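Phytochrome Response Regulator RcpA (Tolypothrix sp. PCC 7601, PDB 1K68) probably receives a phosphoryl group from a partner phytochrome histidine kinase, acting as a dimeric, CheY-like receiver domain in cyanobacterial light signalling. Local coordinates at residues 6-11 against 38-43; 15-20 against 123-128; 101-104 against 110-113. All coordinates share one frame; numbering follows the deposited sequence.

Contact 1: 6-11 against 38-43; sequences FLVEDN and MEAMAY. With MG (magnesium ion), chain C.
Strand 6-8 and helix 38-43 run nearly antiparallel, their axes inclined at 154° and no closer than 9.4 Å, with Val-8 facing Ala-40 at the point where the backbones come nearest. Phe-6 and Val-8, alternate residues of the strand, both turn their side chains to the helix. The Phe-6 ring forms an offset stack with Tyr-43, centroids 4.4 Å apart and planes inclined by 20°. The two side chains extend past each other in opposite directions, and CE1 of Phe-6 lies over one face of the tyrosine, displaced toward its rim and 3.4 Å from Tyr-43 CD2. Both rings reach this position with CG anti to the backbone N (chi1 -172° for Tyr-43). At the small Ala-40 the two elements lie close: its CA sits at the edge of the phenylalanine ring, and its CB meets both methyls of Val-8, at 3.8 Å from CG1 and 3.9 Å from CG2. Beyond the strand the chain enters the phosphorylation site, where Asp-10 OD1 binds the magnesium ion at 2.3 Å. Glu-9 turns back to accept a bond from the backbone N of Asn-11 to its OE1 (2.8 Å), which ties down the metal-binding turn, while its OE2 pairs with Lys-114. Asp-62, the phosphorylated aspartate, and Asn-64 belong to the same metal site. In the receiver fold, strand 4-8 lies between strands 30-34 and 58-60; helix 37-44 covers one face here, with Met-41 turned to helix 70-79, while Leu-7 faces helix 12-23.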
ATOM      1  N   PHE A   6       0.150  18.008   2.706  1.00 30.71           N
ATOM      2  CA  PHE A   6      -0.932  17.825   3.668  1.00 30.79           C
ATOM      3  C   PHE A   6      -2.052  17.038   2.984  1.00 30.67           C
ATOM      4  O   PHE A   6      -2.701  17.530   2.059  1.00 28.29           O
ATOM      5  CB  PHE A   6      -1.429  19.200   4.133  1.00 28.83           C
ATOM      6  CG  PHE A   6      -2.331  19.156   5.331  1.00 30.47           C
ATOM      7  CD1 PHE A   6      -1.923  18.535   6.510  1.00 31.02           C
ATOM      8  CD2 PHE A   6      -3.573  19.778   5.299  1.00 27.99           C
ATOM      9  CE1 PHE A   6      -2.740  18.542   7.636  1.00 30.08           C
ATOM     10  CE2 PHE A   6      -4.399  19.792   6.422  1.00 28.80           C
ATOM     11  CZ  PHE A   6      -3.982  19.174   7.596  1.00 29.59           C
ATOM     12  N   LEU A   7      -2.246  15.807   3.438  1.00 29.39           N
ATOM     13  CA  LEU A   7      -3.261  14.921   2.898  1.00 30.38           C
ATOM     14  C   LEU A   7      -4.452  14.859   3.839  1.00 31.80           C
ATOM     15  O   LEU A   7      -4.320  14.419   4.988  1.00 31.65           O
ATOM     16  CB  LEU A   7      -2.679  13.516   2.711  1.00 30.57           C
ATOM     17  CG  LEU A   7      -3.618  12.352   2.363  1.00 31.57           C
ATOM     18  CD1 LEU A   7      -4.279  12.569   0.999  1.00 29.72           C
ATOM     19  CD2 LEU A   7      -2.811  11.062   2.353  1.00 33.54           C
ATOM     20  N   VAL A   8      -5.600  15.330   3.354  1.00 31.11           N
ATOM     21  CA  VAL A   8      -6.843  15.321   4.116  1.00 31.47           C
ATOM     22  C   VAL A   8      -7.679  14.197   3.500  1.00 32.46           C
ATOM     23  O   VAL A   8      -8.289  14.371   2.440  1.00 30.09           O
ATOM     24  CB  VAL A   8      -7.589  16.667   3.993  1.00 31.88           C
ATOM     25  CG1 VAL A   8      -8.808  16.662   4.906  1.00 31.46           C
ATOM     26  CG2 VAL A   8      -6.658  17.826   4.351  1.00 31.52           C
ATOM     27  N   GLU A   9      -7.689  13.047   4.176  1.00 31.97           N
ATOM     28  CA  GLU A   9      -8.375  11.844   3.697  1.00 32.16           C
ATOM     29  C   GLU A   9      -8.673  10.888   4.857  1.00 32.84           C
ATOM     30  O   GLU A   9      -7.873  10.763   5.777  1.00 33.51           O
ATOM     31  CB  GLU A   9      -7.465  11.147   2.688  1.00 30.24           C
ATOM     32  CG  GLU A   9      -7.855   9.730   2.325  1.00 31.62           C
ATOM     33  CD  GLU A   9      -9.101   9.678   1.483  1.00 34.31           C
ATOM     34  OE1 GLU A   9     -10.138   9.196   1.988  1.00 34.90           O
ATOM     35  OE2 GLU A   9      -9.040  10.127   0.317  1.00 32.92           O
ATOM     36  N   ASP A  10      -9.813  10.205   4.817  1.00 35.19           N
ATOM     37  CA  ASP A  10     -10.156   9.277   5.901  1.00 37.14           C
ATOM     38  C   ASP A  10     -10.024   7.792   5.535  1.00 38.71           C
ATOM     39  O   ASP A  10      -9.852   6.949   6.411  1.00 40.26           O
ATOM     40  CB  ASP A  10     -11.572   9.563   6.412  1.00 35.26           C
ATOM     41  CG  ASP A  10     -12.622   9.390   5.344  1.00 37.13           C
ATOM     42  OD1 ASP A  10     -12.368   9.822   4.205  1.00 36.98           O
ATOM     43  OD2 ASP A  10     -13.703   8.838   5.639  1.00 38.69           O
ATOM     44  N   ASN A  11     -10.096   7.476   4.246  1.00 38.74           N
ATOM     45  CA  ASN A  11      -9.984   6.090   3.792  1.00 39.65           C
ATOM     46  C   ASN A  11      -8.566   5.561   4.044  1.00 40.35           C
ATOM     47  O   ASN A  11      -7.618   5.953   3.363  1.00 39.44           O
ATOM     48  CB  ASN A  11     -10.328   6.017   2.303  1.00 40.20           C
ATOM     49  CG  ASN A  11     -10.450   4.597   1.798  1.00 42.74           C
ATOM     50  OD1 ASN A  11      -9.458   3.876   1.687  1.00 42.79           O
ATOM     51  ND2 ASN A  11     -11.675   4.183   1.493  1.00 43.29           N
ATOM     52  N   MET A  38     -12.477  19.059  10.069  1.00 41.78           N
ATOM     53  CA  MET A  38     -12.215  19.849  11.263  1.00 42.12           C
ATOM     54  C   MET A  38     -10.724  19.929  11.548  1.00 41.47           C
ATOM     55  O   MET A  38     -10.170  21.025  11.662  1.00 39.61           O
ATOM     56  CB  MET A  38     -12.943  19.249  12.468  1.00 46.35           C
ATOM     57  CG  MET A  38     -14.461  19.322  12.392  1.00 48.97           C
ATOM     58  SD  MET A  38     -15.082  21.011  12.273  1.00 55.83           S
ATOM     59  CE  MET A  38     -16.733  20.734  11.645  1.00 53.33           C
ATOM     60  N   GLU A  39     -10.077  18.771  11.661  1.00 41.82           N
ATOM     61  CA  GLU A  39      -8.643  18.732  11.928  1.00 41.05           C
ATOM     62  C   GLU A  39      -7.917  19.468  10.823  1.00 39.53           C
ATOM     63  O   GLU A  39      -6.932  20.165  11.063  1.00 39.13           O
ATOM     64  CB  GLU A  39      -8.122  17.294  11.974  1.00 43.99           C
ATOM     65  CG  GLU A  39      -8.773  16.416  13.014  1.00 47.74           C
ATOM     66  CD  GLU A  39      -8.932  17.119  14.340  1.00 49.56           C
ATOM     67  OE1 GLU A  39      -7.922  17.634  14.872  1.00 49.01           O
ATOM     68  OE2 GLU A  39     -10.072  17.150  14.843  1.00 51.26           O
ATOM     69  N   ALA A  40      -8.407  19.303   9.602  1.00 37.68           N
ATOM     70  CA  ALA A  40      -7.795  19.947   8.452  1.00 35.99           C
ATOM     71  C   ALA A  40      -7.676  21.451   8.672  1.00 33.30           C
ATOM     72  O   ALA A  40      -6.590  22.015   8.588  1.00 32.10           O
ATOM     73  CB  ALA A  40      -8.618  19.662   7.196  1.00 35.65           C
ATOM     74  N   MET A  41      -8.798  22.098   8.959  1.00 34.44           N
ATOM     75  CA  MET A  41      -8.787  23.538   9.171  1.00 35.20           C
ATOM     76  C   MET A  41      -7.984  23.949  10.403  1.00 34.88           C
ATOM     77  O   MET A  41      -7.250  24.932  10.364  1.00 35.81           O
ATOM     78  CB  MET A  41     -10.217  24.060   9.270  1.00 35.94           C
ATOM     79  CG  MET A  41     -11.011  23.891   7.983  1.00 37.46           C
ATOM     80  SD  MET A  41     -10.136  24.621   6.589  1.00 36.61           S
ATOM     81  CE  MET A  41     -10.399  26.369   6.935  1.00 36.99           C
ATOM     82  N   ALA A  42      -8.115  23.198  11.491  1.00 34.72           N
ATOM     83  CA  ALA A  42      -7.370  23.519  12.706  1.00 35.81           C
ATOM     84  C   ALA A  42      -5.871  23.511  12.405  1.00 35.24           C
ATOM     85  O   ALA A  42      -5.136  24.417  12.807  1.00 34.84           O
ATOM     86  CB  ALA A  42      -7.698  22.509  13.806  1.00 35.40           C
ATOM     87  N   TYR A  43      -5.425  22.485  11.686  1.00 35.34           N
ATOM     88  CA  TYR A  43      -4.019  22.345  11.325  1.00 33.96           C
ATOM     89  C   TYR A  43      -3.551  23.500  10.443  1.00 33.51           C
ATOM     90  O   TYR A  43      -2.487  24.078  10.676  1.00 32.75           O
ATOM     91  CB  TYR A  43      -3.798  21.011  10.593  1.00 35.84           C
ATOM     92  CG  TYR A  43      -2.348  20.659  10.338  1.00 36.76           C
ATOM     93  CD1 TYR A  43      -1.675  19.744  11.150  1.00 38.61           C
ATOM     94  CD2 TYR A  43      -1.642  21.249   9.290  1.00 37.72           C
ATOM     95  CE1 TYR A  43      -0.335  19.427  10.920  1.00 37.54           C
ATOM     96  CE2 TYR A  43      -0.305  20.940   9.055  1.00 37.36           C
ATOM     97  CZ  TYR A  43       0.341  20.031   9.872  1.00 37.17           C
ATOM     98  OH  TYR A  43       1.664  19.738   9.639  1.00 41.19           O
TER
HETATM   99 MG    MG C 501     -13.500  10.165   2.270  1.00 39.26          MG
HETATM  100  O   HOH W   1     -14.131   7.997   3.224  1.00 53.90           O

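Contact 2: 15-20 against 123-128; sequences IRLIQE and QIVKGI
Leu-17 and Ile-18, neighbours on helix 12-23, present adjoining side chains to Val-125 of helix 118-135, and the nearest backbone approach is 6.4 Å between CA of Ile-18 and CA of Val-125. Just before them in the chain, Arg-16 is turned to the second subunit, where its NH2 makes a salt bridge with Asp-80 of that chain. Leu-17 comes next: its CB is set obliquely to the other helix, but the end of the side chain draws nearer, and CD2 lies 4.4 Å from Val-125 CG2. The same leucine packs on Leu-121 and Phe-122 of helix 118-135 and on Pro-81 of the second subunit, joining the helix pair to the dimer interface. Ile-18 uses two parts of itself. Its CG1 lies 4.2 Å from Val-125 CG2, whereas its backbone O is 4.0 Å from Val-125 CG1. With CG1 anti to the backbone N (chi1 176°), the valine sends one methyl to the carbonyl and the other to the two aliphatic side chains. The first and last helices of the (beta/alpha)5 receiver fold thus pack side by side on one face of the sheet, Ile-18 touching Leu-7 and Ile-124 touching Ile-112. On the opposing helix Lys-126 carries its NZ past this patch to the backbone O atoms of Ala-21 and Asn-24. Between the two segments, then, the contact is small and wholly apolar in its side chains; it rests on burial of aliphatic groups with no directional bond, while the charged groups at its margins find their partners elsewhere, in the second subunit and near the end of helix 12-23.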
ATOM      1  N   ILE A  15      -5.189   6.158   2.056  1.00 34.24           N
ATOM      2  CA  ILE A  15      -4.121   6.820   2.778  1.00 34.79           C
ATOM      3  C   ILE A  15      -2.851   6.013   2.591  1.00 34.43           C
ATOM      4  O   ILE A  15      -1.790   6.566   2.294  1.00 34.94           O
ATOM      5  CB  ILE A  15      -4.440   6.933   4.285  1.00 34.93           C
ATOM      6  CG1 ILE A  15      -5.558   7.952   4.500  1.00 33.71           C
ATOM      7  CG2 ILE A  15      -3.188   7.347   5.052  1.00 35.56           C
ATOM      8  CD1 ILE A  15      -6.051   8.048   5.932  1.00 37.03           C
ATOM      9  N   ARG A  16      -2.967   4.698   2.755  1.00 35.34           N
ATOM     10  CA  ARG A  16      -1.812   3.825   2.608  1.00 35.07           C
ATOM     11  C   ARG A  16      -1.202   3.967   1.223  1.00 34.40           C
ATOM     12  O   ARG A  16      -0.016   4.274   1.089  1.00 35.18           O
ATOM     13  CB  ARG A  16      -2.190   2.355   2.845  1.00 37.00           C
ATOM     14  CG  ARG A  16      -0.983   1.424   2.813  1.00 37.04           C
ATOM     15  CD  ARG A  16      -1.327  -0.042   3.088  1.00 39.68           C
ATOM     16  NE  ARG A  16      -1.705  -0.782   1.883  1.00 42.22           N
ATOM     17  CZ  ARG A  16      -2.959  -1.006   1.496  1.00 45.00           C
ATOM     18  NH1 ARG A  16      -3.976  -0.552   2.220  1.00 43.78           N
ATOM     19  NH2 ARG A  16      -3.197  -1.690   0.383  1.00 45.96           N
ATOM     20  N   LEU A  17      -2.021   3.751   0.199  1.00 32.54           N
ATOM     21  CA  LEU A  17      -1.565   3.828  -1.184  1.00 31.02           C
ATOM     22  C   LEU A  17      -0.949   5.189  -1.517  1.00 31.50           C
ATOM     23  O   LEU A  17       0.152   5.270  -2.065  1.00 30.72           O
ATOM     24  CB  LEU A  17      -2.736   3.518  -2.117  1.00 29.73           C
ATOM     25  CG  LEU A  17      -2.444   3.366  -3.613  1.00 31.07           C
ATOM     26  CD1 LEU A  17      -3.549   2.550  -4.254  1.00 31.16           C
ATOM     27  CD2 LEU A  17      -2.315   4.731  -4.272  1.00 31.03           C
ATOM     28  N   ILE A  18      -1.661   6.259  -1.183  1.00 32.75           N
ATOM     29  CA  ILE A  18      -1.165   7.604  -1.436  1.00 31.21           C
ATOM     30  C   ILE A  18       0.188   7.812  -0.759  1.00 32.00           C
ATOM     31  O   ILE A  18       1.110   8.353  -1.367  1.00 30.26           O
ATOM     32  CB  ILE A  18      -2.177   8.663  -0.936  1.00 31.48           C
ATOM     33  CG1 ILE A  18      -3.465   8.558  -1.754  1.00 31.66           C
ATOM     34  CG2 ILE A  18      -1.581  10.058  -1.063  1.00 30.64           C
ATOM     35  CD1 ILE A  18      -4.576   9.493  -1.303  1.00 34.91           C
ATOM     36  N   GLN A  19       0.313   7.382   0.496  1.00 32.07           N
ATOM     37  CA  GLN A  19       1.581   7.524   1.211  1.00 35.81           C
ATOM     38  C   GLN A  19       2.692   6.693   0.570  1.00 36.00           C
ATOM     39  O   GLN A  19       3.857   7.094   0.581  1.00 36.82           O
ATOM     40  CB  GLN A  19       1.426   7.120   2.678  1.00 34.94           C
ATOM     41  CG  GLN A  19       0.537   8.061   3.469  1.00 39.43           C
ATOM     42  CD  GLN A  19       0.504   7.733   4.946  1.00 42.00           C
ATOM     43  OE1 GLN A  19       0.467   6.564   5.334  1.00 40.65           O
ATOM     44  NE2 GLN A  19       0.498   8.765   5.780  1.00 44.07           N
ATOM     45  N   GLU A  20       2.331   5.546   0.008  1.00 37.26           N
ATOM     46  CA  GLU A  20       3.302   4.669  -0.646  1.00 40.87           C
ATOM     47  C   GLU A  20       3.799   5.275  -1.950  1.00 40.95           C
ATOM     48  O   GLU A  20       4.990   5.216  -2.264  1.00 41.76           O
ATOM     49  CB  GLU A  20       2.682   3.305  -0.944  1.00 43.76           C
ATOM     50  CG  GLU A  20       2.341   2.507   0.288  1.00 49.42           C
ATOM     51  CD  GLU A  20       3.540   2.322   1.177  1.00 53.25           C
ATOM     52  OE1 GLU A  20       4.571   1.839   0.664  1.00 56.14           O
ATOM     53  OE2 GLU A  20       3.455   2.662   2.378  1.00 54.55           O
ATOM     54  N   GLN A 123      -0.291   5.357 -10.064  1.00 34.63           N
ATOM     55  CA  GLN A 123       0.404   6.137 -11.081  1.00 35.80           C
ATOM     56  C   GLN A 123      -0.107   7.574 -11.139  1.00 34.75           C
ATOM     57  O   GLN A 123       0.624   8.483 -11.505  1.00 35.18           O
ATOM     58  CB  GLN A 123       0.277   5.461 -12.446  1.00 38.93           C
ATOM     59  CG  GLN A 123       1.061   4.152 -12.543  1.00 44.39           C
ATOM     60  CD  GLN A 123       2.534   4.329 -12.186  1.00 47.60           C
ATOM     61  OE1 GLN A 123       3.215   5.200 -12.732  1.00 48.06           O
ATOM     62  NE2 GLN A 123       3.029   3.503 -11.267  1.00 46.81           N
ATOM     63  N   ILE A 124      -1.362   7.779 -10.770  1.00 32.62           N
ATOM     64  CA  ILE A 124      -1.916   9.122 -10.755  1.00 31.68           C
ATOM     65  C   ILE A 124      -1.242   9.917  -9.641  1.00 31.71           C
ATOM     66  O   ILE A 124      -0.854  11.069  -9.833  1.00 32.22           O
ATOM     67  CB  ILE A 124      -3.442   9.086 -10.526  1.00 32.96           C
ATOM     68  CG1 ILE A 124      -4.154   8.824 -11.854  1.00 32.59           C
ATOM     69  CG2 ILE A 124      -3.918  10.378  -9.896  1.00 33.52           C
ATOM     70  CD1 ILE A 124      -5.650   8.777 -11.745  1.00 32.93           C
ATOM     71  N   VAL A 125      -1.097   9.309  -8.469  1.00 30.61           N
ATOM     72  CA  VAL A 125      -0.461  10.019  -7.369  1.00 29.76           C
ATOM     73  C   VAL A 125       0.966  10.370  -7.759  1.00 30.76           C
ATOM     74  O   VAL A 125       1.462  11.443  -7.419  1.00 30.14           O
ATOM     75  CB  VAL A 125      -0.459   9.182  -6.079  1.00 28.82           C
ATOM     76  CG1 VAL A 125       0.295   9.923  -4.971  1.00 28.10           C
ATOM     77  CG2 VAL A 125      -1.894   8.903  -5.648  1.00 26.73           C
ATOM     78  N   LYS A 126       1.623   9.466  -8.486  1.00 31.70           N
ATOM     79  CA  LYS A 126       2.989   9.708  -8.932  1.00 33.87           C
ATOM     80  C   LYS A 126       2.996  10.905  -9.874  1.00 32.26           C
ATOM     81  O   LYS A 126       3.925  11.700  -9.868  1.00 32.45           O
ATOM     82  CB  LYS A 126       3.562   8.482  -9.659  1.00 35.09           C
ATOM     83  CG  LYS A 126       3.710   7.246  -8.786  1.00 39.71           C
ATOM     84  CD  LYS A 126       4.629   7.495  -7.597  1.00 42.73           C
ATOM     85  CE  LYS A 126       6.078   7.725  -8.023  1.00 46.40           C
ATOM     86  NZ  LYS A 126       6.962   7.980  -6.848  1.00 45.74           N
ATOM     87  N   GLY A 127       1.956  11.022 -10.691  1.00 31.41           N
ATOM     88  CA  GLY A 127       1.885  12.145 -11.607  1.00 31.21           C
ATOM     89  C   GLY A 127       1.690  13.437 -10.834  1.00 29.69           C
ATOM     90  O   GLY A 127       2.248  14.476 -11.181  1.00 29.92           O
ATOM     91  N   ILE A 128       0.889  13.371  -9.779  1.00 28.14           N
ATOM     92  CA  ILE A 128       0.644  14.542  -8.954  1.00 28.97           C
ATOM     93  C   ILE A 128       1.961  15.013  -8.343  1.00 28.60           C
ATOM     94  O   ILE A 128       2.308  16.190  -8.419  1.00 28.11           O
ATOM     95  CB  ILE A 128      -0.361  14.219  -7.836  1.00 27.31           C
ATOM     96  CG1 ILE A 128      -1.745  13.982  -8.443  1.00 27.65           C
ATOM     97  CG2 ILE A 128      -0.420  15.361  -6.818  1.00 27.20           C
ATOM     98  CD1 ILE A 128      -2.759  13.488  -7.452  1.00 28.64           C
TER

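Contact 3: 101-104 against 110-113; sequences FHSY and CYIT
Tyr-104 reaches from helix 97-105 across the start of strand 110-113, its ring meeting obliquely the CB of Tyr-111, which lies 3.4 Å from Tyr-104 CE1. CG stands anti to the carbonyl carbon (chi1 -82°), and this carries the phenol across to the strand backbone. There the hydroxyl accepts a hydrogen bond from the backbone N of Tyr-111, 2.9 Å from Tyr-104 OH and somewhat bent at 144°. That bond occupies an N-H of the edge strand, and beside it Cys-110 CA lies 3.8 Å from the same oxygen, the CB of Cys-110 pointing away from the helix. Helix 97-105 and strand 110-113 are the last two elements of a beta-alpha-beta crossover that begins with strand 88-92; strand 110-113 then pairs parallel to that first strand, with Cys-110 and Ile-112 bonded to backbone groups of Val-90. The alternation of the strand puts Tyr-111 on the face covered by this helix and Ile-112 on the face packed by helix 118-135. Ser-103 completes the contact one residue before Tyr-104. Its OG comes to the edge of the Tyr-111 ring, near the ring plane and 3.6 Å from CE1, and its CB is equally close to CD1. The serine hydroxyl is hydrogen-bonded to Asp-99 O, a backbone oxygen one helical turn back, while the far end of Tyr-111 bonds through OH to Ser-94 O, consistent with the inward position of the switch tyrosine in activated CheY-like receivers, as expected for the phosphorylated form. An alanine in place of Tyr-111 is likely to open a gap beside Ser-103 and leave Ser-94 O without its phenol partner. Leu-63, Val-90 and Ile-100 also touch this tyrosine.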
ATOM      1  N   PHE A 101     -17.727  21.033 -11.011  1.00 29.16           N
ATOM      2  CA  PHE A 101     -17.984  22.435 -11.293  1.00 29.86           C
ATOM      3  C   PHE A 101     -17.761  23.302 -10.066  1.00 29.06           C
ATOM      4  O   PHE A 101     -17.078  24.318 -10.131  1.00 29.86           O
ATOM      5  CB  PHE A 101     -19.423  22.630 -11.771  1.00 32.48           C
ATOM      6  CG  PHE A 101     -19.768  24.062 -12.090  1.00 35.33           C
ATOM      7  CD1 PHE A 101     -19.653  24.550 -13.389  1.00 38.62           C
ATOM      8  CD2 PHE A 101     -20.164  24.937 -11.083  1.00 38.34           C
ATOM      9  CE1 PHE A 101     -19.928  25.888 -13.678  1.00 37.72           C
ATOM     10  CE2 PHE A 101     -20.439  26.276 -11.362  1.00 38.94           C
ATOM     11  CZ  PHE A 101     -20.318  26.751 -12.661  1.00 36.62           C
ATOM     12  N   HIS A 102     -18.346  22.909  -8.946  1.00 30.45           N
ATOM     13  CA  HIS A 102     -18.214  23.703  -7.733  1.00 31.95           C
ATOM     14  C   HIS A 102     -16.762  23.838  -7.287  1.00 29.06           C
ATOM     15  O   HIS A 102     -16.319  24.922  -6.919  1.00 28.84           O
ATOM     16  CB  HIS A 102     -19.067  23.098  -6.616  1.00 35.51           C
ATOM     17  CG  HIS A 102     -19.289  24.019  -5.456  1.00 42.58           C
ATOM     18  ND1 HIS A 102     -19.753  25.308  -5.607  1.00 46.33           N
ATOM     19  CD2 HIS A 102     -19.143  23.824  -4.122  1.00 45.75           C
ATOM     20  CE1 HIS A 102     -19.885  25.869  -4.414  1.00 48.13           C
ATOM     21  NE2 HIS A 102     -19.520  24.991  -3.499  1.00 47.09           N
ATOM     22  N   SER A 103     -16.010  22.745  -7.333  1.00 29.83           N
ATOM     23  CA  SER A 103     -14.614  22.795  -6.912  1.00 27.22           C
ATOM     24  C   SER A 103     -13.809  23.791  -7.737  1.00 26.78           C
ATOM     25  O   SER A 103     -13.047  24.588  -7.192  1.00 25.88           O
ATOM     26  CB  SER A 103     -13.980  21.406  -7.003  1.00 29.62           C
ATOM     27  OG  SER A 103     -14.582  20.515  -6.079  1.00 29.63           O
ATOM     28  N   TYR A 104     -13.967  23.769  -9.053  1.00 24.57           N
ATOM     29  CA  TYR A 104     -13.201  24.709  -9.850  1.00 23.95           C
ATOM     30  C   TYR A 104     -13.704  26.124  -9.615  1.00 25.27           C
ATOM     31  O   TYR A 104     -12.921  27.069  -9.577  1.00 23.14           O
ATOM     32  CB  TYR A 104     -13.254  24.345 -11.339  1.00 22.51           C
ATOM     33  CG  TYR A 104     -12.254  23.269 -11.712  1.00 24.61           C
ATOM     34  CD1 TYR A 104     -12.660  21.951 -11.931  1.00 24.38           C
ATOM     35  CD2 TYR A 104     -10.887  23.565 -11.810  1.00 26.44           C
ATOM     36  CE1 TYR A 104     -11.727  20.949 -12.234  1.00 25.24           C
ATOM     37  CE2 TYR A 104      -9.948  22.573 -12.112  1.00 23.50           C
ATOM     38  CZ  TYR A 104     -10.380  21.271 -12.324  1.00 24.15           C
ATOM     39  OH  TYR A 104      -9.471  20.293 -12.637  1.00 25.95           O
ATOM     40  N   CYS A 110      -6.738  22.047  -8.972  1.00 24.53           N
ATOM     41  CA  CYS A 110      -6.978  20.913  -9.851  1.00 25.03           C
ATOM     42  C   CYS A 110      -7.886  19.877  -9.209  1.00 27.87           C
ATOM     43  O   CYS A 110      -7.905  19.715  -7.977  1.00 26.17           O
ATOM     44  CB  CYS A 110      -5.649  20.247 -10.225  1.00 25.42           C
ATOM     45  SG  CYS A 110      -5.815  19.039 -11.555  1.00 33.32           S
ATOM     46  N   TYR A 111      -8.631  19.161 -10.051  1.00 25.01           N
ATOM     47  CA  TYR A 111      -9.543  18.123  -9.576  1.00 25.67           C
ATOM     48  C   TYR A 111      -9.167  16.796 -10.231  1.00 27.42           C
ATOM     49  O   TYR A 111      -9.032  16.709 -11.455  1.00 27.09           O
ATOM     50  CB  TYR A 111     -10.985  18.506  -9.934  1.00 25.71           C
ATOM     51  CG  TYR A 111     -12.076  17.656  -9.314  1.00 28.88           C
ATOM     52  CD1 TYR A 111     -12.937  18.190  -8.348  1.00 29.57           C
ATOM     53  CD2 TYR A 111     -12.300  16.344  -9.742  1.00 26.89           C
ATOM     54  CE1 TYR A 111     -14.002  17.443  -7.835  1.00 28.77           C
ATOM     55  CE2 TYR A 111     -13.356  15.588  -9.231  1.00 28.86           C
ATOM     56  CZ  TYR A 111     -14.205  16.148  -8.285  1.00 30.80           C
ATOM     57  OH  TYR A 111     -15.274  15.426  -7.812  1.00 31.44           O
ATOM     58  N   ILE A 112      -8.989  15.763  -9.416  1.00 26.72           N
ATOM     59  CA  ILE A 112      -8.632  14.451  -9.944  1.00 27.44           C
ATOM     60  C   ILE A 112      -9.517  13.382  -9.322  1.00 26.74           C
ATOM     61  O   ILE A 112      -9.733  13.365  -8.111  1.00 26.80           O
ATOM     62  CB  ILE A 112      -7.151  14.103  -9.656  1.00 27.30           C
ATOM     63  CG1 ILE A 112      -6.233  15.131 -10.321  1.00 29.14           C
ATOM     64  CG2 ILE A 112      -6.839  12.704 -10.177  1.00 29.65           C
ATOM     65  CD1 ILE A 112      -4.788  14.965  -9.975  1.00 31.26           C
ATOM     66  N   THR A 113     -10.031  12.492 -10.162  1.00 28.13           N
ATOM     67  CA  THR A 113     -10.880  11.414  -9.685  1.00 28.69           C
ATOM     68  C   THR A 113     -10.030  10.184  -9.434  1.00 30.76           C
ATOM     69  O   THR A 113      -9.181   9.826 -10.252  1.00 31.03           O
ATOM     70  CB  THR A 113     -11.959  11.058 -10.714  1.00 31.40           C
ATOM     71  OG1 THR A 113     -11.327  10.661 -11.936  1.00 35.43           O
ATOM     72  CG2 THR A 113     -12.851  12.259 -10.985  1.00 27.58           C
TER

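Contacts 1 and 2 are buried, whereas contact 3 is only partly so, at an edge strand of the sheet. Contacts 1 and 3 each join a helix to a strand of the same parallel sheet, and their nearest atoms are about 9 Å apart; contact 2 joins two helices. Contacts 1 and 2 meet where Leu-7 packs on Ile-18, and contact 2 touches contact 3 through Ile-124 and Ile-128 against Ile-112. The chemistry follows position: stacked rings and small aliphatic groups in 1, aliphatic groups alone in 2, a side chain-to-backbone hydrogen bond in 3. Contact 1 alone includes a metal ligand, while contact 2 borders the second subunit.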